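Local coordinates for anti-H(O) lectin 1 (Ulex europaeus, PDB 1FX5), which binds L-fucose, and with it the O(H) blood-group determinant, as a calcium- and manganese-containing legume lectin that forms a homodimer, at residues N35-N40 against G221-H226; S178-A183 against S195-V200; S73-T78 against T225-N230. All coordinates share one frame; numbering follows the deposited sequence.

Contact 1 (N35-N40 against G221-H226)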
loop_
_atom_site.group_PDB
_atom_site.type_symbol
_atom_site.label_atom_id
_atom_site.label_comp_id
_atom_site.label_asym_id
_atom_site.label_seq_id
_atom_site.Cartn_x
_atom_site.Cartn_y
_atom_site.Cartn_z
ATOM N N ASN A 35 -7.679 21.314 -0.200
ATOM C CA ASN A 35 -7.475 22.513 0.600
ATOM C C ASN A 35 -8.828 23.066 0.968
ATOM O O ASN A 35 -9.817 22.772 0.298
ATOM C CB ASN A 35 -6.696 23.582 -0.197
ATOM C CG ASN A 35 -7.520 24.209 -1.337
ATOM O OD1 ASN A 35 -8.076 25.295 -1.184
ATOM N ND2 ASN A 35 -7.574 23.538 -2.487
ATOM N N LYS A 36 -8.894 23.815 2.059
ATOM C CA LYS A 36 -10.164 24.381 2.442
ATOM C C LYS A 36 -10.122 25.886 2.225
ATOM O O LYS A 36 -9.048 26.458 1.985
ATOM C CB LYS A 36 -10.570 23.983 3.861
ATOM C CG LYS A 36 -9.561 24.212 4.922
ATOM C CD LYS A 36 -10.106 23.703 6.251
ATOM C CE LYS A 36 -10.627 22.276 6.124
ATOM N NZ LYS A 36 -10.996 21.687 7.451
ATOM N N VAL A 37 -11.309 26.483 2.136
ATOM C CA VAL A 37 -11.462 27.919 1.929
ATOM C C VAL A 37 -12.155 28.480 3.168
ATOM O O VAL A 37 -12.698 27.725 3.989
ATOM C CB VAL A 37 -12.286 28.207 0.660
ATOM C CG1 VAL A 37 -11.533 27.714 -0.583
ATOM C CG2 VAL A 37 -13.632 27.510 0.747
ATOM N N GLY A 38 -12.140 29.797 3.301
ATOM C CA GLY A 38 -12.761 30.448 4.444
ATOM C C GLY A 38 -11.832 31.561 4.904
ATOM O O GLY A 38 -10.641 31.559 4.554
ATOM N N ASN A 39 -12.328 32.501 5.707
ATOM C CA ASN A 39 -11.465 33.595 6.163
ATOM C C ASN A 39 -10.651 33.390 7.445
ATOM O O ASN A 39 -9.842 34.245 7.815
ATOM C CB ASN A 39 -12.181 34.957 6.126
ATOM C CG ASN A 39 -13.572 34.916 6.729
ATOM O OD1 ASN A 39 -14.125 33.845 6.990
ATOM N ND2 ASN A 39 -14.156 36.093 6.938
ATOM N N ASN A 40 -10.784 32.224 8.066
ATOM C CA ASN A 40 -10.042 31.917 9.288
ATOM C C ASN A 40 -8.838 31.005 8.942
ATOM O O ASN A 40 -8.567 30.021 9.656
ATOM C CB ASN A 40 -10.958 31.181 10.257
ATOM C CG ASN A 40 -11.516 29.912 9.649
ATOM O OD1 ASN A 40 -11.727 29.833 8.428
ATOM N ND2 ASN A 40 -11.741 28.903 10.483
ATOM N N GLY A 221 -8.472 36.283 -0.865
ATOM C CA GLY A 221 -8.998 37.196 -1.865
ATOM C C GLY A 221 -9.264 36.558 -3.210
ATOM O O GLY A 221 -9.929 37.155 -4.056
ATOM N N ARG A 222 -8.752 35.350 -3.425
ATOM C CA ARG A 222 -8.955 34.653 -4.694
ATOM C C ARG A 222 -9.029 33.155 -4.443
ATOM O O ARG A 222 -8.620 32.341 -5.275
ATOM C CB ARG A 222 -7.846 35.023 -5.708
ATOM C CG ARG A 222 -6.502 35.456 -5.122
ATOM C CD ARG A 222 -5.883 36.707 -5.831
ATOM N NE ARG A 222 -5.824 36.528 -7.274
ATOM C CZ ARG A 222 -5.407 37.428 -8.163
ATOM N NH1 ARG A 222 -4.981 38.624 -7.796
ATOM N NH2 ARG A 222 -5.451 37.119 -9.454
ATOM N N GLN A 223 -9.652 32.815 -3.324
ATOM C CA GLN A 223 -9.815 31.446 -2.897
ATOM C C GLN A 223 -10.651 30.541 -3.757
ATOM O O GLN A 223 -11.663 30.944 -4.298
ATOM C CB GLN A 223 -10.361 31.388 -1.470
ATOM C CG GLN A 223 -9.472 32.054 -0.429
ATOM C CD GLN A 223 -9.984 31.821 0.990
ATOM O OE1 GLN A 223 -11.175 31.570 1.202
ATOM N NE2 GLN A 223 -9.084 31.882 1.960
ATOM N N ALA A 224 -10.207 29.293 -3.840
ATOM C CA ALA A 224 -10.873 28.250 -4.605
ATOM C C ALA A 224 -10.493 26.914 -3.960
ATOM O O ALA A 224 -9.424 26.795 -3.339
ATOM C CB ALA A 224 -10.429 28.280 -6.056
ATOM N N THR A 225 -11.403 25.950 -4.004
ATOM C CA THR A 225 -11.140 24.640 -3.436
ATOM C C THR A 225 -10.882 23.686 -4.638
ATOM O O THR A 225 -11.440 23.881 -5.719
ATOM C CB THR A 225 -12.307 24.183 -2.525
ATOM O OG1 THR A 225 -12.002 22.888 -1.972
ATOM C CG2 THR A 225 -13.612 24.127 -3.310
ATOM N N HIS A 226 -9.981 22.714 -4.468
ATOM C CA HIS A 226 -9.631 21.760 -5.526
ATOM C C HIS A 226 -9.987 20.386 -4.990
ATOM O O HIS A 226 -9.452 19.976 -3.958
ATOM C CB HIS A 226 -8.129 21.893 -5.843
ATOM C CG HIS A 226 -7.727 23.287 -6.222
ATOM N ND1 HIS A 226 -7.376 24.240 -5.286
ATOM C CD2 HIS A 226 -7.714 23.915 -7.422
ATOM C CE1 HIS A 226 -7.174 25.399 -5.893
ATOM N NE2 HIS A 226 -7.372 25.230 -7.191
#
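Gln223 and Gly38 are joined by a pair of hydrogen bonds that uses both ends of one side-chain amide. Gly38 N gives its hydrogen to Gln223 OE1 at 2.9 Å in a nearly straight bond (169°), and Gln223 NE2 returns one to Gly38 O at 3.0 Å. That oxygen lies in the plane of the Gln223 amide, whereas NE2 stands above the carbonyl plane of Gly38. The side chain reaches the loop because it runs extended beyond CG (chi2 -173°). A third hydrogen bond, 3.2 Å long, runs from Thr225 OG1 to Asn35 O, close to the line of the carbonyl; Gln33 OE1 is a further, weak partner of the same hydroxyl.

Apolar contact falls to Val37, whose CG1 packs on Thr225 CB at 4.1 Å and on Gln223 CB at 4.0 Å. The side chain of Asn35 reaches the edge of the His226 imidazole, the amide and ring planes being 44° apart.

Segment 35-40 lies in the loop between strands 32-33 and 44-59 of the legume lectin fold and includes Asn40, whose O makes a weak hydrogen bond to NAG O6 of a glycan. With both functions of the Gln223 amide engaged by one glycine, the rotation of that amide is fixed.

Contact 2 (S178-A183 against S195-V200)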
loop_
_atom_site.group_PDB
_atom_site.type_symbol
_atom_site.label_atom_id
_atom_site.label_comp_id
_atom_site.label_asym_id
_atom_site.label_seq_id
_atom_site.Cartn_x
_atom_site.Cartn_y
_atom_site.Cartn_z
ATOM N N SER A 178 11.751 4.787 -22.797
ATOM C CA SER A 178 12.162 6.011 -23.481
ATOM C C SER A 178 12.303 7.182 -22.512
ATOM O O SER A 178 12.700 8.258 -22.934
ATOM C CB SER A 178 11.182 6.387 -24.571
ATOM O OG SER A 178 9.954 6.698 -23.970
ATOM N N LYS A 179 11.999 6.962 -21.226
ATOM C CA LYS A 179 12.083 8.007 -20.182
ATOM C C LYS A 179 11.129 9.194 -20.424
ATOM O O LYS A 179 11.399 10.317 -19.976
ATOM C CB LYS A 179 13.530 8.500 -20.029
ATOM C CG LYS A 179 14.394 7.469 -19.341
ATOM C CD LYS A 179 15.848 7.860 -19.276
ATOM C CE LYS A 179 16.582 7.467 -20.538
ATOM N NZ LYS A 179 18.034 7.740 -20.352
ATOM N N THR A 180 10.000 8.915 -21.088
ATOM C CA THR A 180 8.977 9.918 -21.417
ATOM C C THR A 180 7.877 10.074 -20.359
ATOM O O THR A 180 7.322 9.082 -19.889
ATOM C CB THR A 180 8.298 9.572 -22.787
ATOM O OG1 THR A 180 9.288 9.535 -23.826
ATOM C CG2 THR A 180 7.281 10.608 -23.160
ATOM N N LEU A 181 7.620 11.310 -19.947
ATOM C CA LEU A 181 6.585 11.617 -18.953
ATOM C C LEU A 181 5.533 12.478 -19.696
ATOM O O LEU A 181 5.851 13.569 -20.177
ATOM C CB LEU A 181 7.182 12.394 -17.767
ATOM C CG LEU A 181 6.223 12.797 -16.646
ATOM C CD1 LEU A 181 5.614 11.533 -16.003
ATOM C CD2 LEU A 181 6.985 13.589 -15.599
ATOM N N THR A 182 4.326 11.946 -19.882
ATOM C CA THR A 182 3.245 12.671 -20.574
ATOM C C THR A 182 2.036 12.805 -19.666
ATOM O O THR A 182 1.683 11.852 -18.950
ATOM C CB THR A 182 2.769 11.927 -21.854
ATOM O OG1 THR A 182 3.877 11.748 -22.726
ATOM C CG2 THR A 182 1.726 12.747 -22.618
ATOM N N ALA A 183 1.412 13.980 -19.695
ATOM C CA ALA A 183 0.232 14.254 -18.884
ATOM C C ALA A 183 -0.798 14.889 -19.807
ATOM O O ALA A 183 -0.442 15.759 -20.617
ATOM C CB ALA A 183 0.573 15.232 -17.755
ATOM N N SER A 195 -2.129 18.401 -23.682
ATOM C CA SER A 195 -1.112 17.539 -23.106
ATOM C C SER A 195 0.251 18.196 -23.115
ATOM O O SER A 195 0.517 19.110 -23.920
ATOM C CB SER A 195 -1.067 16.179 -23.787
ATOM O OG SER A 195 -0.769 16.296 -25.151
ATOM N N VAL A 196 1.064 17.797 -22.143
ATOM C CA VAL A 196 2.410 18.310 -21.990
ATOM C C VAL A 196 3.286 17.084 -21.780
ATOM O O VAL A 196 2.893 16.133 -21.068
ATOM C CB VAL A 196 2.510 19.300 -20.818
ATOM C CG1 VAL A 196 2.223 18.604 -19.483
ATOM C CG2 VAL A 196 3.868 19.962 -20.845
ATOM N N THR A 197 4.478 17.118 -22.373
ATOM C CA THR A 197 5.417 16.007 -22.281
ATOM C C THR A 197 6.839 16.431 -22.048
ATOM O O THR A 197 7.228 17.541 -22.428
ATOM C CB THR A 197 5.465 15.269 -23.663
ATOM O OG1 THR A 197 4.167 14.799 -24.016
ATOM C CG2 THR A 197 6.378 14.102 -23.633
ATOM N N SER A 198 7.621 15.526 -21.464
ATOM C CA SER A 198 9.029 15.762 -21.204
ATOM C C SER A 198 9.803 14.449 -21.052
ATOM O O SER A 198 9.216 13.389 -20.786
ATOM C CB SER A 198 9.296 16.669 -20.022
ATOM O OG SER A 198 10.600 17.231 -20.209
ATOM N N ILE A 199 11.120 14.519 -21.259
ATOM C CA ILE A 199 11.985 13.352 -21.149
ATOM C C ILE A 199 12.927 13.640 -19.994
ATOM O O ILE A 199 13.739 14.567 -20.055
ATOM C CB ILE A 199 12.710 13.074 -22.484
ATOM C CG1 ILE A 199 11.643 12.921 -23.579
ATOM C CG2 ILE A 199 13.579 11.818 -22.361
ATOM C CD1 ILE A 199 12.101 12.413 -24.909
ATOM N N VAL A 200 12.757 12.875 -18.915
ATOM C CA VAL A 200 13.562 13.039 -17.722
ATOM C C VAL A 200 13.901 11.684 -17.076
ATOM O O VAL A 200 13.050 10.799 -16.941
ATOM C CB VAL A 200 12.839 14.031 -16.736
ATOM C CG1 VAL A 200 11.383 13.685 -16.609
ATOM C CG2 VAL A 200 13.469 14.004 -15.346
#
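Thr182 and Thr197 face each other across a non-hydrogen-bonded pair, their side chains meeting at a slant. Their hydroxyls approach to 3.3 Å, OG1 to OG1, in a weak hydrogen bond. In each, OG1 lies beside the backbone N and the methyl is anti to it (chi1 -58° and -59°), which turns Thr197 CG2 along the sheet toward Thr180; there it touches Thr180 CG2 at 3.6 Å. On the same face Ile199 passes Thr180 obliquely, CG1 4.1 Å from Thr180 OG1, while its CG2 branch rests 3.7 Å from Ser178 O. Thr180 OG1 in turn donates to Ser178 OG, which is also bonded to Glu175.

The two strands form an antiparallel beta hairpin of the legume lectin fold; on the side of strand 168-175, Lys179 and Thr180 both face Glu175, a G1 beta bulge at the start of strand 180-187. Leu181 with Ser198 and Ala183 with Val196 are the hydrogen-bonded pairs; the bond from Leu181 N to Ser198 O is short and straight (2.8 Å, 172°).

On the other face the side chains of Leu181, Ala183 and Val196 are buried. Ala183 CB lies 4.1 Å from Val196 CG1, and beyond them Leu181 packs on Val122, Ala183 on Val124, and Val196 on Ile143 and Ile145.

Contact 3 (S73-T78 against T225-N230)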
loop_
_atom_site.group_PDB
_atom_site.type_symbol
_atom_site.label_atom_id
_atom_site.label_comp_id
_atom_site.label_asym_id
_atom_site.label_seq_id
_atom_site.Cartn_x
_atom_site.Cartn_y
_atom_site.Cartn_z
ATOM N N SER A 73 -10.091 12.111 -11.750
ATOM C CA SER A 73 -10.998 13.172 -12.185
ATOM C C SER A 73 -11.020 14.224 -11.073
ATOM O O SER A 73 -11.022 13.876 -9.883
ATOM C CB SER A 73 -12.409 12.613 -12.392
ATOM O OG SER A 73 -12.416 11.670 -13.454
ATOM N N PHE A 74 -11.060 15.498 -11.443
ATOM C CA PHE A 74 -11.081 16.546 -10.432
ATOM C C PHE A 74 -11.974 17.731 -10.887
ATOM O O PHE A 74 -12.438 17.781 -12.042
ATOM C CB PHE A 74 -9.629 17.015 -10.153
ATOM C CG PHE A 74 -9.091 18.016 -11.165
ATOM C CD1 PHE A 74 -9.243 19.379 -10.970
ATOM C CD2 PHE A 74 -8.440 17.589 -12.303
ATOM C CE1 PHE A 74 -8.762 20.302 -11.894
ATOM C CE2 PHE A 74 -7.950 18.499 -13.235
ATOM C CZ PHE A 74 -8.114 19.865 -13.030
ATOM N N PHE A 75 -12.297 18.621 -9.955
ATOM C CA PHE A 75 -13.104 19.794 -10.261
ATOM C C PHE A 75 -12.728 20.861 -9.227
ATOM O O PHE A 75 -12.134 20.550 -8.186
ATOM C CB PHE A 75 -14.618 19.489 -10.329
ATOM C CG PHE A 75 -15.254 19.202 -9.000
ATOM C CD1 PHE A 75 -15.197 17.928 -8.444
ATOM C CD2 PHE A 75 -15.936 20.199 -8.316
ATOM C CE1 PHE A 75 -15.809 17.650 -7.222
ATOM C CE2 PHE A 75 -16.549 19.929 -7.099
ATOM C CZ PHE A 75 -16.485 18.648 -6.551
ATOM N N MET A 76 -12.968 22.124 -9.562
ATOM C CA MET A 76 -12.648 23.228 -8.666
ATOM C C MET A 76 -13.895 24.086 -8.470
ATOM O O MET A 76 -14.707 24.214 -9.380
ATOM C CB MET A 76 -11.551 24.107 -9.297
ATOM C CG MET A 76 -10.400 23.350 -9.931
ATOM S SD MET A 76 -9.103 24.406 -10.607
ATOM C CE MET A 76 -9.783 24.909 -12.212
ATOM N N GLU A 77 -14.009 24.722 -7.309
ATOM C CA GLU A 77 -15.157 25.580 -7.008
ATOM C C GLU A 77 -14.643 26.894 -6.472
ATOM O O GLU A 77 -13.701 26.908 -5.676
ATOM C CB GLU A 77 -16.048 24.942 -5.959
ATOM C CG GLU A 77 -16.379 23.521 -6.269
ATOM C CD GLU A 77 -17.831 23.229 -6.059
ATOM O OE1 GLU A 77 -18.625 23.594 -6.966
ATOM O OE2 GLU A 77 -18.161 22.641 -4.996
ATOM N N THR A 78 -15.287 27.989 -6.862
ATOM C CA THR A 78 -14.872 29.303 -6.403
ATOM C C THR A 78 -16.013 30.321 -6.352
ATOM O O THR A 78 -16.947 30.257 -7.145
ATOM C CB THR A 78 -13.744 29.861 -7.305
ATOM O OG1 THR A 78 -13.233 31.081 -6.749
ATOM C CG2 THR A 78 -14.250 30.127 -8.703
ATOM N N THR A 225 -11.403 25.950 -4.004
ATOM C CA THR A 225 -11.140 24.640 -3.436
ATOM C C THR A 225 -10.882 23.686 -4.638
ATOM O O THR A 225 -11.440 23.881 -5.719
ATOM C CB THR A 225 -12.307 24.183 -2.525
ATOM O OG1 THR A 225 -12.002 22.888 -1.972
ATOM C CG2 THR A 225 -13.612 24.127 -3.310
ATOM N N HIS A 226 -9.981 22.714 -4.468
ATOM C CA HIS A 226 -9.631 21.760 -5.526
ATOM C C HIS A 226 -9.987 20.386 -4.990
ATOM O O HIS A 226 -9.452 19.976 -3.958
ATOM C CB HIS A 226 -8.129 21.893 -5.843
ATOM C CG HIS A 226 -7.727 23.287 -6.222
ATOM N ND1 HIS A 226 -7.376 24.240 -5.286
ATOM C CD2 HIS A 226 -7.714 23.915 -7.422
ATOM C CE1 HIS A 226 -7.174 25.399 -5.893
ATOM N NE2 HIS A 226 -7.372 25.230 -7.191
ATOM N N GLU A 227 -10.828 19.660 -5.733
ATOM C CA GLU A 227 -11.300 18.330 -5.344
ATOM C C GLU A 227 -11.126 17.146 -6.300
ATOM O O GLU A 227 -11.390 17.251 -7.493
ATOM C CB GLU A 227 -12.768 18.491 -4.963
ATOM C CG GLU A 227 -12.900 19.442 -3.790
ATOM C CD GLU A 227 -14.254 20.074 -3.657
ATOM O OE1 GLU A 227 -14.882 19.890 -2.614
ATOM O OE2 GLU A 227 -14.687 20.797 -4.568
ATOM N N VAL A 228 -10.723 16.010 -5.743
ATOM C CA VAL A 228 -10.505 14.800 -6.519
ATOM C C VAL A 228 -11.641 13.831 -6.254
ATOM O O VAL A 228 -11.986 13.580 -5.089
ATOM C CB VAL A 228 -9.138 14.140 -6.160
ATOM C CG1 VAL A 228 -8.945 12.850 -6.948
ATOM C CG2 VAL A 228 -7.980 15.111 -6.461
ATOM N N LEU A 229 -12.189 13.266 -7.333
ATOM C CA LEU A 229 -13.300 12.321 -7.254
ATOM C C LEU A 229 -12.948 10.829 -7.149
ATOM O O LEU A 229 -13.691 10.047 -6.550
ATOM C CB LEU A 229 -14.229 12.537 -8.452
ATOM C CG LEU A 229 -14.975 13.865 -8.540
ATOM C CD1 LEU A 229 -15.448 14.058 -9.952
ATOM C CD2 LEU A 229 -16.144 13.905 -7.569
ATOM N N ASN A 230 -11.893 10.416 -7.838
ATOM C CA ASN A 230 -11.464 9.023 -7.817
ATOM C C ASN A 230 -9.999 8.999 -8.174
ATOM O O ASN A 230 -9.440 10.025 -8.597
ATOM C CB ASN A 230 -12.260 8.177 -8.810
ATOM C CG ASN A 230 -12.411 8.849 -10.157
ATOM O OD1 ASN A 230 -11.435 9.237 -10.796
ATOM N ND2 ASN A 230 -13.655 9.023 -10.580
HETATM O O HOH W 1 -11.050 8.879 -14.031
#
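Phe75 and Glu227 form a hydrogen-bonded pair where strand 64-78 runs antiparallel to strand 224-236, two neighbouring strands in the beta sandwich of the legume lectin fold. The bond from Glu227 N to Phe75 O is 2.9 Å long and that from Phe75 N to Glu227 O 3.0 Å; Glu77 and Thr225 are paired in the same way.

The side chain of Glu227 crosses the Phe75 ring at a slant. Its CB lies over one face of the Phe75 ring, offset toward the rim, in a CH-pi contact 4.2 Å from the centroid. Beyond CG, which stands beside the backbone N (chi1 -61°), the chain continues extended, and CD comes to 3.9 Å from Phe75 CZ. The tip atom OE2 then meets Phe75 CE2 at 3.3 Å, with the carboxylate and ring planes 41° apart. Glu77 CG also touches Glu227 OE2, and Glu77 OE2 is 4.0 Å from Glu227 OE2. Glu227 OE2 is buried and has no polar partner in the model; this and the neighbouring carboxylate would probably favour protonation of one of the two acids.

At the edge of the Phe75 ring, near its plane, Leu229 CD2 packs against CE1, its side chain crossing that of Phe75 at about a right angle. Glu77 and Thr225 lie side by side and point the same way.

On the other face of the strands Phe74 packs on Val170 of strand 168-175. Next to it Met76 brings its sulfur to the edge of the His226 imidazole, Met76 SD 3.5 Å from His226 CD2. At the far end a water lies between two side chains: it donates to Asn230 OD1 and is also hydrogen-bonded to Ser73 OG.

In the fold
Contacts 1 and 3 share Thr225 and His226 on strand 224-236, and their centres are 13 Å apart. They meet directly: Gln223 O of contact 1 lies 2.9 Å from Thr78 OG1 of contact 3, probably hydrogen-bonded, and Ala224 CB packs on Thr78 CB. Contact 2 is on the opposite side of the chain's centre, about 16 Å from contact 1 and 10 Å from contact 3 between nearest atoms; along the chain its hairpin lies inside the loops that contacts 1 and 3 close. Segment 35-40 includes Asn40, which borders a bound glycan, and the Asn35 side chain is about 7 Å from a NAG. The His226 side chain is about 10 Å from the calcium ion, and that of Val196 about 11 Å from the manganese ion.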